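Local coordinates for titin (Homo sapiens, PDB 3LCY), which builds the giant elastic filament of the muscle sarcomere, represented here by two tandem immunoglobulin domains of its A-band part, at residues 15-21 / 93-99; 38-42 / 62-66; 71-75 / 127-131; 171-177 / 188-194. One frame throughout, in Å; residues are numbered along the deposited sequence.

Contact 1: residues 15-21 / 93-99; sequences KDVTTKL and SKLLLQA
V17 to K20 run parallel to L95 to Q98, and main-chain hydrogen bonds hold the pair together. V17 N donates to K94 O (3.0 Å) and V17 O receives L96 N (2.7 Å); T19 N then binds L96 O, and L21 N reaches Q98 O. The return bond from Q98 N to T19 O is bent to 127° and weak. CA-H donors lean on the same carbonyls, T18 CA lying 3.0 Å from L96 O. This is the A'-G pairing of an I-set immunoglobulin domain: the first strand is split, 6-10 staying with the sheet of 24-34 while 17-20 crosses over to join strand 88-103 along its edge.

Polar side chains extend the pairing at its start and along one face. S93 OG turns back to K15 O (3.0 Å) and approaches from above the carbonyl plane. Beside it D16 OD1 takes K94 N at 2.9 Å, from above the carboxylate plane. On the face of T18, L96, K20 and Q98, T18 OG1 stands anti to its own nitrogen (chi1 -173°), which brings it within bonding distance of both L96 O and Q98 OE1; the T18 and Q98 side chains meet there at about a right angle.

On the other face, that of V17, T19, L95 and L97, the contacts are apolar. L95 CD1 touches T19 CG2 (3.9 Å) and reaches V17 CG1 more loosely (4.2 Å). Just past the strand end, L21 CD1 touches L97 CD1 at 3.8 Å. T19 OG1 is held by A24 O, while L97 also packs against R130 of the following domain.

Contact 2: residues 38-42 / 62-66; sequences DIKWY and THTLT
I39 and W41 meet H63 and L65 in a buried, apolar contact across the beta sandwich, where strand C of one sheet (38-43) faces strand E of the other (62-68) inside the first immunoglobulin domain. The strand axes come no nearer than 9.1 Å and no hydrogen bond joins them; side chains fill the gap. W41 is the core tryptophan of strand C that is a hallmark of immunoglobulin folds. L65 CB sits over one face of its six-membered ring, 3.4 Å from the centroid and 4° off the ring normal, a CH-pi contact. L65 CD2 continues along that face toward CE3, 3.8 Å away, the two side chains sliding past each other in opposite directions. At the ring edge CH2 comes 3.6 Å from H63 O, close to the indole plane.

A second CH-pi contact lies one step nearer the strand starts. I39 CD1 stands 3.5 Å above the centre of the H63 imidazole, and CG1 packs on ND1 at the same distance. The I39 chain reaches over the ring because CG1 lies beside the backbone nitrogen (chi1 -56°). H63 ND1 is hydrogen-bonded with S58 OG and NE2 with I31 O, which fixes the rotation of the imidazole. Round this layer, C80 of strand 76-83 touches both I39 and W41, M56 of strand 54-58 packs on W41, and L48 of strand 46-48 touches both W41 and L65.

Contact 3: residues 71-75 / 127-131; sequences EQEDE and YIGRP
E75 and Q72 close on R130, which comes from the next immunoglobulin domain. The tight part is a side-on, two-pronged salt bridge: R130 NE gives a nearly straight bond (177°) to E75 OE2 at 2.6 Å, and NH2 binds E75 OE1 at 3.0 Å. Both oxygens use their syn lone pairs, and carboxylate and guanidinium lie almost coplanar, 9° apart. A bend at chi2 (-49°) folds the arginine chain so that NH1 returns to its neighbour G129 O, while NH2 has a second acceptor in E156 O; together these bonds keep the guanidinium from turning. Q72 covers one of its faces, with amide and guanidinium planes stacked. The amide oxygen OE1 does not hydrogen-bond NH1 despite the short approach, but accepts G129 N at 2.8 Å.

The packing is looser beyond the Q72 amide. Its NE2 lies 3.5 Å from Y127 O without a hydrogen bond, and I128 CG2 only brushes OE1 at 3.9 Å. Toward solvent, the carboxylate of exposed E73 stays well short of R130.

The 3-10 turn at 72-74 belongs to the E-F loop, where D74 O receives the hydroxyl of Y78, the tyrosine corner of Greek-key beta sandwiches, and D74 OD2 pairs with K53. Joined here to the end of strand B of the second domain (121-130), this loop forms part of an interdomain interface between tandem Ig domains.

Contact 4: residues 171-177 / 188-194; sequences HAGKYKV and AILDVEI
G173 to V177 run antiparallel to A188 to V192, and three hydrogen-bonded pairs, G173-V192, Y175-L190 and V177-A188, each close both of their bonds. The bond from L190 N to Y175 O measures 2.7 Å. The one from V177 N to A188 O is longer, at 3.1 Å. The Y175 ring lies on the core face. Its CD1 and CE1 press on V192 CG2, CD1 at 3.5 Å, and the ring edge turns toward L190 O. V177 CG1, placed between its own nitrogen and carbonyl (chi1 51°), touches A188 CB and L190 CD1, the latter at 3.8 Å.

This is the F-G hairpin of the second I-set domain, entered through a tyrosine corner: Y175 OH donates to H171 O (2.8 Å) in the carbonyl plane, on a lone pair. The strand opens at G173 with a positive phi of 125°, at which a CB would press on the carbonyl of A172. H139 stacks on the Y175 ring.

On the outer face the K174 chain bends at chi2 and passes obliquely across D191, its CD 3.2 Å from OD1, whereas NZ makes only a long salt bridge to that oxygen. K174 CG also meets I189 CG2 at 3.6 Å. Just before the strand, A172 CB rests on I194 CG1.

Contacts 1 and 2 belong to the first immunoglobulin domain, their centres about 17 Å apart: contact 1 adds an edge strand to the sheet holding strand 38-43, and contact 2 packs that sheet on the opposing one. Along the chain both segments of contact 2 fall between those of contact 1, the segments of contacts 1 and 3 alternate, and contact 4, in the second domain, follows all of them, its centre about 49 Å from that of contact 2. Contacts 1 and 3, centres about 10 Å apart, touch where A99 N probably hydrogen-bonds R130 O (2.8 Å). Contact 3, continuous with the G strand of contact 1, joins the two domains at the junction.

Contact 1: residues 15-21 / 93-99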
loop_
_atom_site.group_PDB
_atom_site.type_symbol
_atom_site.label_atom_id
_atom_site.label_comp_id
_atom_site.label_asym_id
_atom_site.label_seq_id
_atom_site.Cartn_x
_atom_site.Cartn_y
_atom_site.Cartn_z
ATOM N N LYS A 15 13.808 -12.655 2.845
ATOM C CA LYS A 15 13.048 -12.979 1.672
ATOM C C LYS A 15 11.749 -12.232 1.668
ATOM O O LYS A 15 11.236 -11.855 2.698
ATOM C CB LYS A 15 12.729 -14.468 1.651
ATOM C CG LYS A 15 13.912 -15.351 1.574
ATOM C CD LYS A 15 14.605 -15.231 0.252
ATOM C CE LYS A 15 15.917 -15.961 0.293
ATOM N NZ LYS A 15 16.496 -16.115 -1.049
ATOM N N ASP A 16 11.227 -12.012 0.478
ATOM C CA ASP A 16 9.933 -11.356 0.340
ATOM C C ASP A 16 8.849 -12.205 0.991
ATOM O O ASP A 16 8.828 -13.426 0.840
ATOM C CB ASP A 16 9.611 -11.096 -1.132
ATOM C CG ASP A 16 10.454 -9.984 -1.723
ATOM O OD1 ASP A 16 11.178 -9.316 -0.955
ATOM O OD2 ASP A 16 10.391 -9.775 -2.952
ATOM N N VAL A 17 7.957 -11.551 1.726
ATOM C CA VAL A 17 6.908 -12.250 2.458
ATOM C C VAL A 17 5.536 -11.661 2.160
ATOM O O VAL A 17 5.375 -10.444 2.103
ATOM C CB VAL A 17 7.160 -12.195 3.977
ATOM C CG1 VAL A 17 5.933 -12.664 4.744
ATOM C CG2 VAL A 17 8.371 -13.032 4.342
ATOM N N THR A 18 4.549 -12.531 1.969
ATOM C CA THR A 18 3.182 -12.085 1.735
ATOM C C THR A 18 2.253 -12.520 2.863
ATOM O O THR A 18 2.301 -13.662 3.321
ATOM C CB THR A 18 2.632 -12.599 0.390
ATOM O OG1 THR A 18 1.360 -11.994 0.131
ATOM C CG2 THR A 18 2.474 -14.111 0.415
ATOM N N THR A 19 1.411 -11.597 3.314
ATOM C CA THR A 19 0.457 -11.896 4.372
ATOM C C THR A 19 -0.841 -11.136 4.143
ATOM O O THR A 19 -0.855 -10.090 3.492
ATOM C CB THR A 19 1.014 -11.529 5.758
ATOM O OG1 THR A 19 0.271 -12.215 6.774
ATOM C CG2 THR A 19 0.917 -10.030 5.989
ATOM N N LYS A 20 -1.934 -11.667 4.680
ATOM C CA LYS A 20 -3.228 -11.009 4.566
ATOM C C LYS A 20 -3.256 -9.742 5.412
ATOM O O LYS A 20 -2.865 -9.758 6.580
ATOM C CB LYS A 20 -4.356 -11.946 5.001
ATOM C CG LYS A 20 -5.716 -11.270 5.080
ATOM C CD LYS A 20 -6.757 -12.174 5.720
ATOM C CE LYS A 20 -8.098 -11.466 5.849
ATOM N NZ LYS A 20 -9.115 -12.315 6.528
ATOM N N LEU A 21 -3.713 -8.647 4.814
ATOM C CA LEU A 21 -3.825 -7.384 5.531
ATOM C C LEU A 21 -4.655 -7.575 6.796
ATOM O O LEU A 21 -5.760 -8.116 6.750
ATOM C CB LEU A 21 -4.451 -6.310 4.638
ATOM C CG LEU A 21 -4.658 -4.933 5.272
ATOM C CD1 LEU A 21 -3.354 -4.404 5.854
ATOM C CD2 LEU A 21 -5.228 -3.952 4.263
ATOM N N SER A 93 14.096 -7.002 2.573
ATOM C CA SER A 93 13.094 -7.693 1.775
ATOM C C SER A 93 11.778 -6.931 1.877
ATOM O O SER A 93 11.659 -5.998 2.671
ATOM C CB SER A 93 12.922 -9.139 2.247
ATOM O OG SER A 93 12.299 -9.193 3.517
ATOM N N LYS A 94 10.795 -7.317 1.073
ATOM C CA LYS A 94 9.530 -6.594 1.042
ATOM C C LYS A 94 8.358 -7.403 1.581
ATOM O O LYS A 94 8.352 -8.633 1.519
ATOM C CB LYS A 94 9.217 -6.111 -0.375
ATOM C CG LYS A 94 10.133 -5.009 -0.867
ATOM C CD LYS A 94 9.801 -4.624 -2.296
ATOM C CE LYS A 94 10.661 -3.465 -2.765
ATOM N NZ LYS A 94 10.468 -3.185 -4.214
ATOM N N LEU A 95 7.366 -6.694 2.107
ATOM C CA LEU A 95 6.142 -7.316 2.586
ATOM C C LEU A 95 5.013 -7.053 1.599
ATOM O O LEU A 95 4.680 -5.902 1.318
ATOM C CB LEU A 95 5.769 -6.775 3.967
ATOM C CG LEU A 95 4.421 -7.231 4.531
ATOM C CD1 LEU A 95 4.333 -8.748 4.554
ATOM C CD2 LEU A 95 4.186 -6.649 5.919
ATOM N N LEU A 96 4.438 -8.123 1.062
ATOM C CA LEU A 96 3.326 -8.000 0.129
ATOM C C LEU A 96 2.014 -8.322 0.832
ATOM O O LEU A 96 1.876 -9.371 1.460
ATOM C CB LEU A 96 3.522 -8.916 -1.083
ATOM C CG LEU A 96 4.582 -8.521 -2.115
ATOM C CD1 LEU A 96 5.973 -8.472 -1.500
ATOM C CD2 LEU A 96 4.556 -9.480 -3.290
ATOM N N LEU A 97 1.053 -7.413 0.728
ATOM C CA LEU A 97 -0.228 -7.588 1.395
ATOM C C LEU A 97 -1.245 -8.285 0.501
ATOM O O LEU A 97 -1.114 -8.292 -0.724
ATOM C CB LEU A 97 -0.784 -6.241 1.856
ATOM C CG LEU A 97 0.069 -5.461 2.854
ATOM C CD1 LEU A 97 -0.617 -4.160 3.230
ATOM C CD2 LEU A 97 0.350 -6.296 4.093
ATOM N N GLN A 98 -2.257 -8.871 1.130
ATOM C CA GLN A 98 -3.364 -9.485 0.411
ATOM C C GLN A 98 -4.685 -8.946 0.946
ATOM O O GLN A 98 -4.956 -9.018 2.145
ATOM C CB GLN A 98 -3.319 -11.007 0.548
ATOM C CG GLN A 98 -2.102 -11.653 -0.082
ATOM C CD GLN A 98 -2.032 -13.142 0.185
ATOM O OE1 GLN A 98 -0.964 -13.746 0.114
ATOM N NE2 GLN A 98 -3.175 -13.741 0.499
ATOM N N ALA A 99 -5.502 -8.395 0.055
ATOM C CA ALA A 99 -6.783 -7.828 0.453
ATOM C C ALA A 99 -7.734 -7.745 -0.732
ATOM O O ALA A 99 -7.372 -7.242 -1.796
ATOM C CB ALA A 99 -6.585 -6.454 1.075
#

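Contact 2: residues 38-42 / 62-66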
loop_
_atom_site.group_PDB
_atom_site.type_symbol
_atom_site.label_atom_id
_atom_site.label_comp_id
_atom_site.label_asym_id
_atom_site.label_seq_id
_atom_site.Cartn_x
_atom_site.Cartn_y
_atom_site.Cartn_z
ATOM N N ASP A 38 24.182 -7.675 17.470
ATOM C CA ASP A 38 23.051 -6.943 17.943
ATOM C C ASP A 38 22.180 -6.550 16.763
ATOM O O ASP A 38 22.657 -6.089 15.787
ATOM C CB ASP A 38 23.481 -5.709 18.703
ATOM C CG ASP A 38 24.289 -6.026 19.933
ATOM O OD1 ASP A 38 25.470 -5.619 20.003
ATOM O OD2 ASP A 38 23.754 -6.658 20.860
ATOM N N ILE A 39 20.887 -6.762 16.890
ATOM C CA ILE A 39 19.926 -6.524 15.853
ATOM C C ILE A 39 19.135 -5.239 15.957
ATOM O O ILE A 39 18.649 -4.899 16.976
ATOM C CB ILE A 39 18.924 -7.697 15.769
ATOM C CG1 ILE A 39 19.633 -9.022 15.565
ATOM C CG2 ILE A 39 17.925 -7.475 14.727
ATOM C CD1 ILE A 39 20.611 -9.051 14.521
ATOM N N LYS A 40 19.042 -4.543 14.839
ATOM C CA LYS A 40 18.185 -3.409 14.635
ATOM C C LYS A 40 17.362 -3.539 13.363
ATOM O O LYS A 40 17.838 -3.965 12.376
ATOM C CB LYS A 40 18.994 -2.139 14.616
ATOM C CG LYS A 40 19.441 -1.680 15.950
ATOM C CD LYS A 40 20.482 -0.617 15.841
ATOM C CE LYS A 40 21.144 -0.300 17.166
ATOM N NZ LYS A 40 20.286 -0.517 18.303
ATOM N N TRP A 41 16.101 -3.162 13.420
ATOM C CA TRP A 41 15.216 -3.176 12.263
ATOM C C TRP A 41 14.929 -1.754 11.800
ATOM O O TRP A 41 14.745 -0.851 12.616
ATOM C CB TRP A 41 13.918 -3.912 12.595
ATOM C CG TRP A 41 14.137 -5.348 12.957
ATOM C CD1 TRP A 41 14.354 -5.854 14.204
ATOM C CD2 TRP A 41 14.165 -6.466 12.058
ATOM N NE1 TRP A 41 14.514 -7.216 14.141
ATOM C CE2 TRP A 41 14.403 -7.617 12.837
ATOM C CE3 TRP A 41 14.012 -6.603 10.676
ATOM C CZ2 TRP A 41 14.491 -8.892 12.275
ATOM C CZ3 TRP A 41 14.099 -7.870 10.122
ATOM C CH2 TRP A 41 14.337 -8.997 10.921
ATOM N N TYR A 42 14.894 -1.558 10.487
ATOM C CA TYR A 42 14.722 -0.220 9.932
ATOM C C TYR A 42 13.569 -0.117 8.943
ATOM O O TYR A 42 13.223 -1.081 8.257
ATOM C CB TYR A 42 16.025 0.270 9.300
ATOM C CG TYR A 42 17.131 0.480 10.308
ATOM C CD1 TYR A 42 18.056 -0.520 10.571
ATOM C CD2 TYR A 42 17.238 1.674 11.009
ATOM C CE1 TYR A 42 19.063 -0.334 11.498
ATOM C CE2 TYR A 42 18.241 1.870 11.938
ATOM C CZ TYR A 42 19.150 0.863 12.179
ATOM O OH TYR A 42 20.151 1.055 13.102
ATOM N N THR A 62 18.987 -16.487 14.447
ATOM C CA THR A 62 17.827 -16.236 13.620
ATOM C C THR A 62 17.106 -15.020 14.124
ATOM O O THR A 62 16.725 -14.956 15.276
ATOM C CB THR A 62 16.860 -17.410 13.639
ATOM O OG1 THR A 62 17.551 -18.592 13.260
ATOM C CG2 THR A 62 15.740 -17.168 12.666
ATOM N N HIS A 63 16.919 -14.051 13.246
ATOM C CA HIS A 63 16.267 -12.822 13.642
ATOM C C HIS A 63 14.983 -12.586 12.875
ATOM O O HIS A 63 14.975 -12.489 11.665
ATOM C CB HIS A 63 17.249 -11.679 13.482
ATOM C CG HIS A 63 18.650 -12.077 13.797
ATOM N ND1 HIS A 63 19.038 -12.480 15.052
ATOM C CD2 HIS A 63 19.747 -12.182 13.015
ATOM C CE1 HIS A 63 20.315 -12.799 15.035
ATOM N NE2 HIS A 63 20.770 -12.623 13.813
ATOM N N THR A 64 13.898 -12.476 13.622
ATOM C CA THR A 64 12.586 -12.318 13.053
ATOM C C THR A 64 11.877 -11.077 13.535
ATOM O O THR A 64 11.849 -10.788 14.707
ATOM C CB THR A 64 11.688 -13.536 13.366
ATOM O OG1 THR A 64 12.358 -14.736 13.000
ATOM C CG2 THR A 64 10.403 -13.461 12.592
ATOM N N LEU A 65 11.301 -10.351 12.594
ATOM C CA LEU A 65 10.457 -9.200 12.884
ATOM C C LEU A 65 9.011 -9.554 12.570
ATOM O O LEU A 65 8.711 -10.073 11.496
ATOM C CB LEU A 65 10.887 -7.987 12.059
ATOM C CG LEU A 65 9.939 -6.783 12.105
ATOM C CD1 LEU A 65 9.867 -6.208 13.509
ATOM C CD2 LEU A 65 10.357 -5.711 11.108
ATOM N N THR A 66 8.117 -9.289 13.509
ATOM C CA THR A 66 6.719 -9.591 13.292
ATOM C C THR A 66 5.949 -8.300 13.189
ATOM O O THR A 66 5.971 -7.485 14.099
ATOM C CB THR A 66 6.130 -10.411 14.445
ATOM O OG1 THR A 66 6.843 -11.641 14.572
ATOM C CG2 THR A 66 4.665 -10.711 14.188
#

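Contact 3: residues 71-75 / 127-131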
loop_
_atom_site.group_PDB
_atom_site.type_symbol
_atom_site.label_atom_id
_atom_site.label_comp_id
_atom_site.label_asym_id
_atom_site.label_seq_id
_atom_site.Cartn_x
_atom_site.Cartn_y
_atom_site.Cartn_z
ATOM N N GLU A 71 -2.712 -1.549 8.072
ATOM C CA GLU A 71 -2.956 -0.654 6.966
ATOM C C GLU A 71 -2.075 -0.933 5.796
ATOM O O GLU A 71 -1.094 -1.551 5.907
ATOM C CB GLU A 71 -2.813 0.797 7.405
ATOM C CG GLU A 71 -1.425 1.182 7.764
ATOM C CD GLU A 71 -1.248 2.606 8.132
ATOM O OE1 GLU A 71 -2.198 3.348 8.122
ATOM O OE2 GLU A 71 -0.144 2.997 8.454
ATOM N N GLN A 72 -2.472 -0.451 4.648
ATOM C CA GLN A 72 -1.770 -0.667 3.413
ATOM C C GLN A 72 -0.363 -0.179 3.426
ATOM O O GLN A 72 0.453 -0.691 2.774
ATOM C CB GLN A 72 -2.534 -0.064 2.253
ATOM C CG GLN A 72 -3.423 -1.027 1.624
ATOM C CD GLN A 72 -4.324 -0.450 0.606
ATOM O OE1 GLN A 72 -4.853 -1.146 -0.203
ATOM N NE2 GLN A 72 -4.503 0.808 0.642
ATOM N N GLU A 73 -0.113 0.824 4.209
ATOM C CA GLU A 73 1.180 1.438 4.304
ATOM C C GLU A 73 2.271 0.574 4.940
ATOM O O GLU A 73 3.406 0.915 4.917
ATOM C CB GLU A 73 1.025 2.755 5.015
ATOM C CG GLU A 73 0.473 3.813 4.165
ATOM C CD GLU A 73 -0.968 4.100 4.390
ATOM O OE1 GLU A 73 -1.371 5.257 4.355
ATOM O OE2 GLU A 73 -1.718 3.174 4.556
ATOM N N ASP A 74 1.871 -0.518 5.565
ATOM C CA ASP A 74 2.737 -1.478 6.205
ATOM C C ASP A 74 3.457 -2.303 5.197
ATOM O O ASP A 74 4.360 -2.971 5.531
ATOM C CB ASP A 74 1.973 -2.415 7.135
ATOM C CG ASP A 74 1.445 -1.749 8.291
ATOM O OD1 ASP A 74 0.468 -2.175 8.803
ATOM O OD2 ASP A 74 1.986 -0.788 8.695
ATOM N N GLU A 75 3.018 -2.265 3.966
ATOM C CA GLU A 75 3.643 -2.994 2.929
ATOM C C GLU A 75 4.983 -2.376 2.596
ATOM O O GLU A 75 5.267 -1.307 3.005
ATOM C CB GLU A 75 2.750 -3.024 1.711
ATOM C CG GLU A 75 2.903 -1.837 0.799
ATOM C CD GLU A 75 1.702 -1.525 0.019
ATOM O OE1 GLU A 75 1.472 -0.381 -0.270
ATOM O OE2 GLU A 75 0.988 -2.419 -0.301
ATOM N N TYR A 127 -9.372 3.613 -1.794
ATOM C CA TYR A 127 -9.725 2.211 -1.768
ATOM C C TYR A 127 -8.707 1.362 -1.045
ATOM O O TYR A 127 -7.581 1.764 -0.828
ATOM C CB TYR A 127 -9.869 1.676 -3.185
ATOM C CG TYR A 127 -8.552 1.440 -3.853
ATOM C CD1 TYR A 127 -7.902 0.234 -3.733
ATOM C CD2 TYR A 127 -7.941 2.434 -4.584
ATOM C CE1 TYR A 127 -6.704 0.030 -4.317
ATOM C CE2 TYR A 127 -6.740 2.224 -5.179
ATOM C CZ TYR A 127 -6.133 1.021 -5.042
ATOM O OH TYR A 127 -4.943 0.791 -5.633
ATOM N N ILE A 128 -9.134 0.173 -0.665
ATOM C CA ILE A 128 -8.236 -0.782 -0.078
ATOM C C ILE A 128 -8.239 -2.004 -0.982
ATOM O O ILE A 128 -9.266 -2.584 -1.229
ATOM C CB ILE A 128 -8.664 -1.179 1.341
ATOM C CG1 ILE A 128 -8.384 -0.046 2.314
ATOM C CG2 ILE A 128 -7.931 -2.400 1.789
ATOM C CD1 ILE A 128 -8.911 -0.286 3.676
ATOM N N GLY A 129 -7.079 -2.387 -1.477
ATOM C CA GLY A 129 -6.955 -3.588 -2.260
ATOM C C GLY A 129 -5.545 -4.019 -2.566
ATOM O O GLY A 129 -4.822 -3.298 -3.140
ATOM N N ARG A 130 -5.159 -5.227 -2.184
ATOM C CA ARG A 130 -3.817 -5.716 -2.495
ATOM C C ARG A 130 -3.928 -7.111 -3.092
ATOM O O ARG A 130 -4.632 -7.942 -2.552
ATOM C CB ARG A 130 -2.919 -5.709 -1.261
ATOM C CG ARG A 130 -2.441 -4.330 -0.860
ATOM C CD ARG A 130 -1.870 -3.566 -2.042
ATOM N NE ARG A 130 -1.291 -2.289 -1.641
ATOM C CZ ARG A 130 -1.833 -1.105 -1.889
ATOM N NH1 ARG A 130 -2.971 -1.020 -2.546
ATOM N NH2 ARG A 130 -1.228 -0.005 -1.476
ATOM N N PRO A 131 -3.264 -7.387 -4.208
ATOM C CA PRO A 131 -2.392 -6.465 -4.938
ATOM C C PRO A 131 -3.186 -5.356 -5.601
ATOM O O PRO A 131 -4.398 -5.471 -5.723
ATOM C CB PRO A 131 -1.785 -7.360 -6.016
ATOM C CG PRO A 131 -2.751 -8.464 -6.170
ATOM C CD PRO A 131 -3.247 -8.730 -4.800
#

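Contact 4: residues 171-177 / 188-194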
loop_
_atom_site.group_PDB
_atom_site.type_symbol
_atom_site.label_atom_id
_atom_site.label_comp_id
_atom_site.label_asym_id
_atom_site.label_seq_id
_atom_site.Cartn_x
_atom_site.Cartn_y
_atom_site.Cartn_z
ATOM N N HIS A 171 -21.840 15.700 -19.007
ATOM C CA HIS A 171 -21.258 15.072 -17.841
ATOM C C HIS A 171 -22.176 14.604 -16.749
ATOM O O HIS A 171 -21.791 13.840 -15.937
ATOM C CB HIS A 171 -20.230 16.014 -17.241
ATOM C CG HIS A 171 -19.041 16.242 -18.106
ATOM N ND1 HIS A 171 -17.893 15.515 -17.980
ATOM C CD2 HIS A 171 -18.816 17.117 -19.099
ATOM C CE1 HIS A 171 -17.014 15.921 -18.865
ATOM N NE2 HIS A 171 -17.557 16.888 -19.561
ATOM N N ALA A 172 -23.396 15.077 -16.733
ATOM C CA ALA A 172 -24.367 14.637 -15.736
ATOM C C ALA A 172 -24.709 13.161 -15.925
ATOM O O ALA A 172 -24.566 12.621 -17.021
ATOM C CB ALA A 172 -25.623 15.490 -15.799
ATOM N N GLY A 173 -25.152 12.510 -14.852
ATOM C CA GLY A 173 -25.554 11.117 -14.926
ATOM C C GLY A 173 -24.850 10.207 -13.936
ATOM O O GLY A 173 -24.125 10.666 -13.052
ATOM N N LYS A 174 -25.072 8.904 -14.088
ATOM C CA LYS A 174 -24.479 7.912 -13.199
ATOM C C LYS A 174 -23.078 7.503 -13.645
ATOM O O LYS A 174 -22.822 7.320 -14.836
ATOM C CB LYS A 174 -25.373 6.673 -13.100
ATOM C CG LYS A 174 -26.338 6.669 -11.924
ATOM C CD LYS A 174 -27.573 7.508 -12.200
ATOM C CE LYS A 174 -28.610 7.326 -11.102
ATOM N NZ LYS A 174 -29.846 8.114 -11.361
ATOM N N TYR A 175 -22.178 7.366 -12.676
ATOM C CA TYR A 175 -20.822 6.899 -12.935
ATOM C C TYR A 175 -20.539 5.656 -12.104
ATOM O O TYR A 175 -20.982 5.557 -10.960
ATOM C CB TYR A 175 -19.802 7.982 -12.583
ATOM C CG TYR A 175 -19.727 9.123 -13.570
ATOM C CD1 TYR A 175 -20.731 10.078 -13.634
ATOM C CD2 TYR A 175 -18.641 9.254 -14.427
ATOM C CE1 TYR A 175 -20.662 11.127 -14.532
ATOM C CE2 TYR A 175 -18.563 10.299 -15.327
ATOM C CZ TYR A 175 -19.576 11.234 -15.374
ATOM O OH TYR A 175 -19.503 12.276 -16.269
ATOM N N LYS A 176 -19.806 4.706 -12.674
ATOM C CA LYS A 176 -19.403 3.522 -11.923
ATOM C C LYS A 176 -17.887 3.402 -11.839
ATOM O O LYS A 176 -17.197 3.402 -12.860
ATOM C CB LYS A 176 -19.979 2.240 -12.533
ATOM C CG LYS A 176 -19.583 0.986 -11.757
ATOM C CD LYS A 176 -19.569 -0.263 -12.626
ATOM C CE LYS A 176 -20.971 -0.721 -12.982
ATOM N NZ LYS A 176 -20.946 -2.003 -13.747
ATOM N N VAL A 177 -17.375 3.304 -10.619
ATOM C CA VAL A 177 -15.962 3.026 -10.408
ATOM C C VAL A 177 -15.799 1.567 -9.999
ATOM O O VAL A 177 -16.439 1.101 -9.054
ATOM C CB VAL A 177 -15.352 3.949 -9.339
ATOM C CG1 VAL A 177 -16.193 3.925 -8.072
ATOM C CG2 VAL A 177 -13.918 3.540 -9.049
ATOM N N ALA A 188 -18.911 0.968 -7.159
ATOM C CA ALA A 188 -19.781 1.960 -6.546
ATOM C C ALA A 188 -20.339 2.886 -7.617
ATOM O O ALA A 188 -19.666 3.184 -8.603
ATOM C CB ALA A 188 -19.024 2.754 -5.495
ATOM N N ILE A 189 -21.574 3.334 -7.427
ATOM C CA ILE A 189 -22.212 4.221 -8.390
ATOM C C ILE A 189 -22.345 5.641 -7.849
ATOM O O ILE A 189 -22.925 5.864 -6.786
ATOM C CB ILE A 189 -23.591 3.692 -8.823
ATOM C CG1 ILE A 189 -23.424 2.443 -9.692
ATOM C CG2 ILE A 189 -24.361 4.763 -9.576
ATOM C CD1 ILE A 189 -24.728 1.877 -10.214
ATOM N N LEU A 190 -21.796 6.597 -8.591
ATOM C CA LEU A 190 -21.830 7.998 -8.193
ATOM C C LEU A 190 -22.754 8.785 -9.112
ATOM O O LEU A 190 -22.563 8.806 -10.328
ATOM C CB LEU A 190 -20.424 8.606 -8.232
ATOM C CG LEU A 190 -19.324 8.001 -7.355
ATOM C CD1 LEU A 190 -18.944 6.605 -7.815
ATOM C CD2 LEU A 190 -18.103 8.903 -7.364
ATOM N N ASP A 191 -23.758 9.429 -8.528
ATOM C CA ASP A 191 -24.694 10.233 -9.299
ATOM C C ASP A 191 -24.178 11.663 -9.421
ATOM O O ASP A 191 -24.098 12.389 -8.432
ATOM C CB ASP A 191 -26.075 10.227 -8.646
ATOM C CG ASP A 191 -27.169 10.647 -9.602
ATOM O OD1 ASP A 191 -27.024 10.394 -10.818
ATOM O OD2 ASP A 191 -28.175 11.226 -9.141
ATOM N N VAL A 192 -23.826 12.062 -10.638
ATOM C CA VAL A 192 -23.267 13.388 -10.873
ATOM C C VAL A 192 -24.302 14.364 -11.422
ATOM O O VAL A 192 -25.024 14.056 -12.370
ATOM C CB VAL A 192 -22.067 13.334 -11.838
ATOM C CG1 VAL A 192 -21.654 14.734 -12.250
ATOM C CG2 VAL A 192 -20.901 12.598 -11.194
ATOM N N GLU A 193 -24.368 15.548 -10.829
ATOM C CA GLU A 193 -25.304 16.574 -11.252
ATOM C C GLU A 193 -24.538 17.855 -11.563
ATOM O O GLU A 193 -23.623 18.218 -10.835
ATOM C CB GLU A 193 -26.330 16.827 -10.151
ATOM C CG GLU A 193 -27.642 17.405 -10.637
ATOM C CD GLU A 193 -28.562 16.360 -11.235
ATOM O OE1 GLU A 193 -29.047 16.568 -12.361
ATOM O OE2 GLU A 193 -28.804 15.331 -10.580
ATOM N N ILE A 194 -24.906 18.540 -12.641
ATOM C CA ILE A 194 -24.227 19.776 -13.017
ATOM C C ILE A 194 -25.094 20.997 -12.719
ATOM O O ILE A 194 -26.232 21.079 -13.159
ATOM C CB ILE A 194 -23.843 19.775 -14.502
ATOM C CG1 ILE A 194 -23.204 18.442 -14.883
ATOM C CG2 ILE A 194 -22.899 20.919 -14.807
ATOM C CD1 ILE A 194 -21.966 18.114 -14.096
#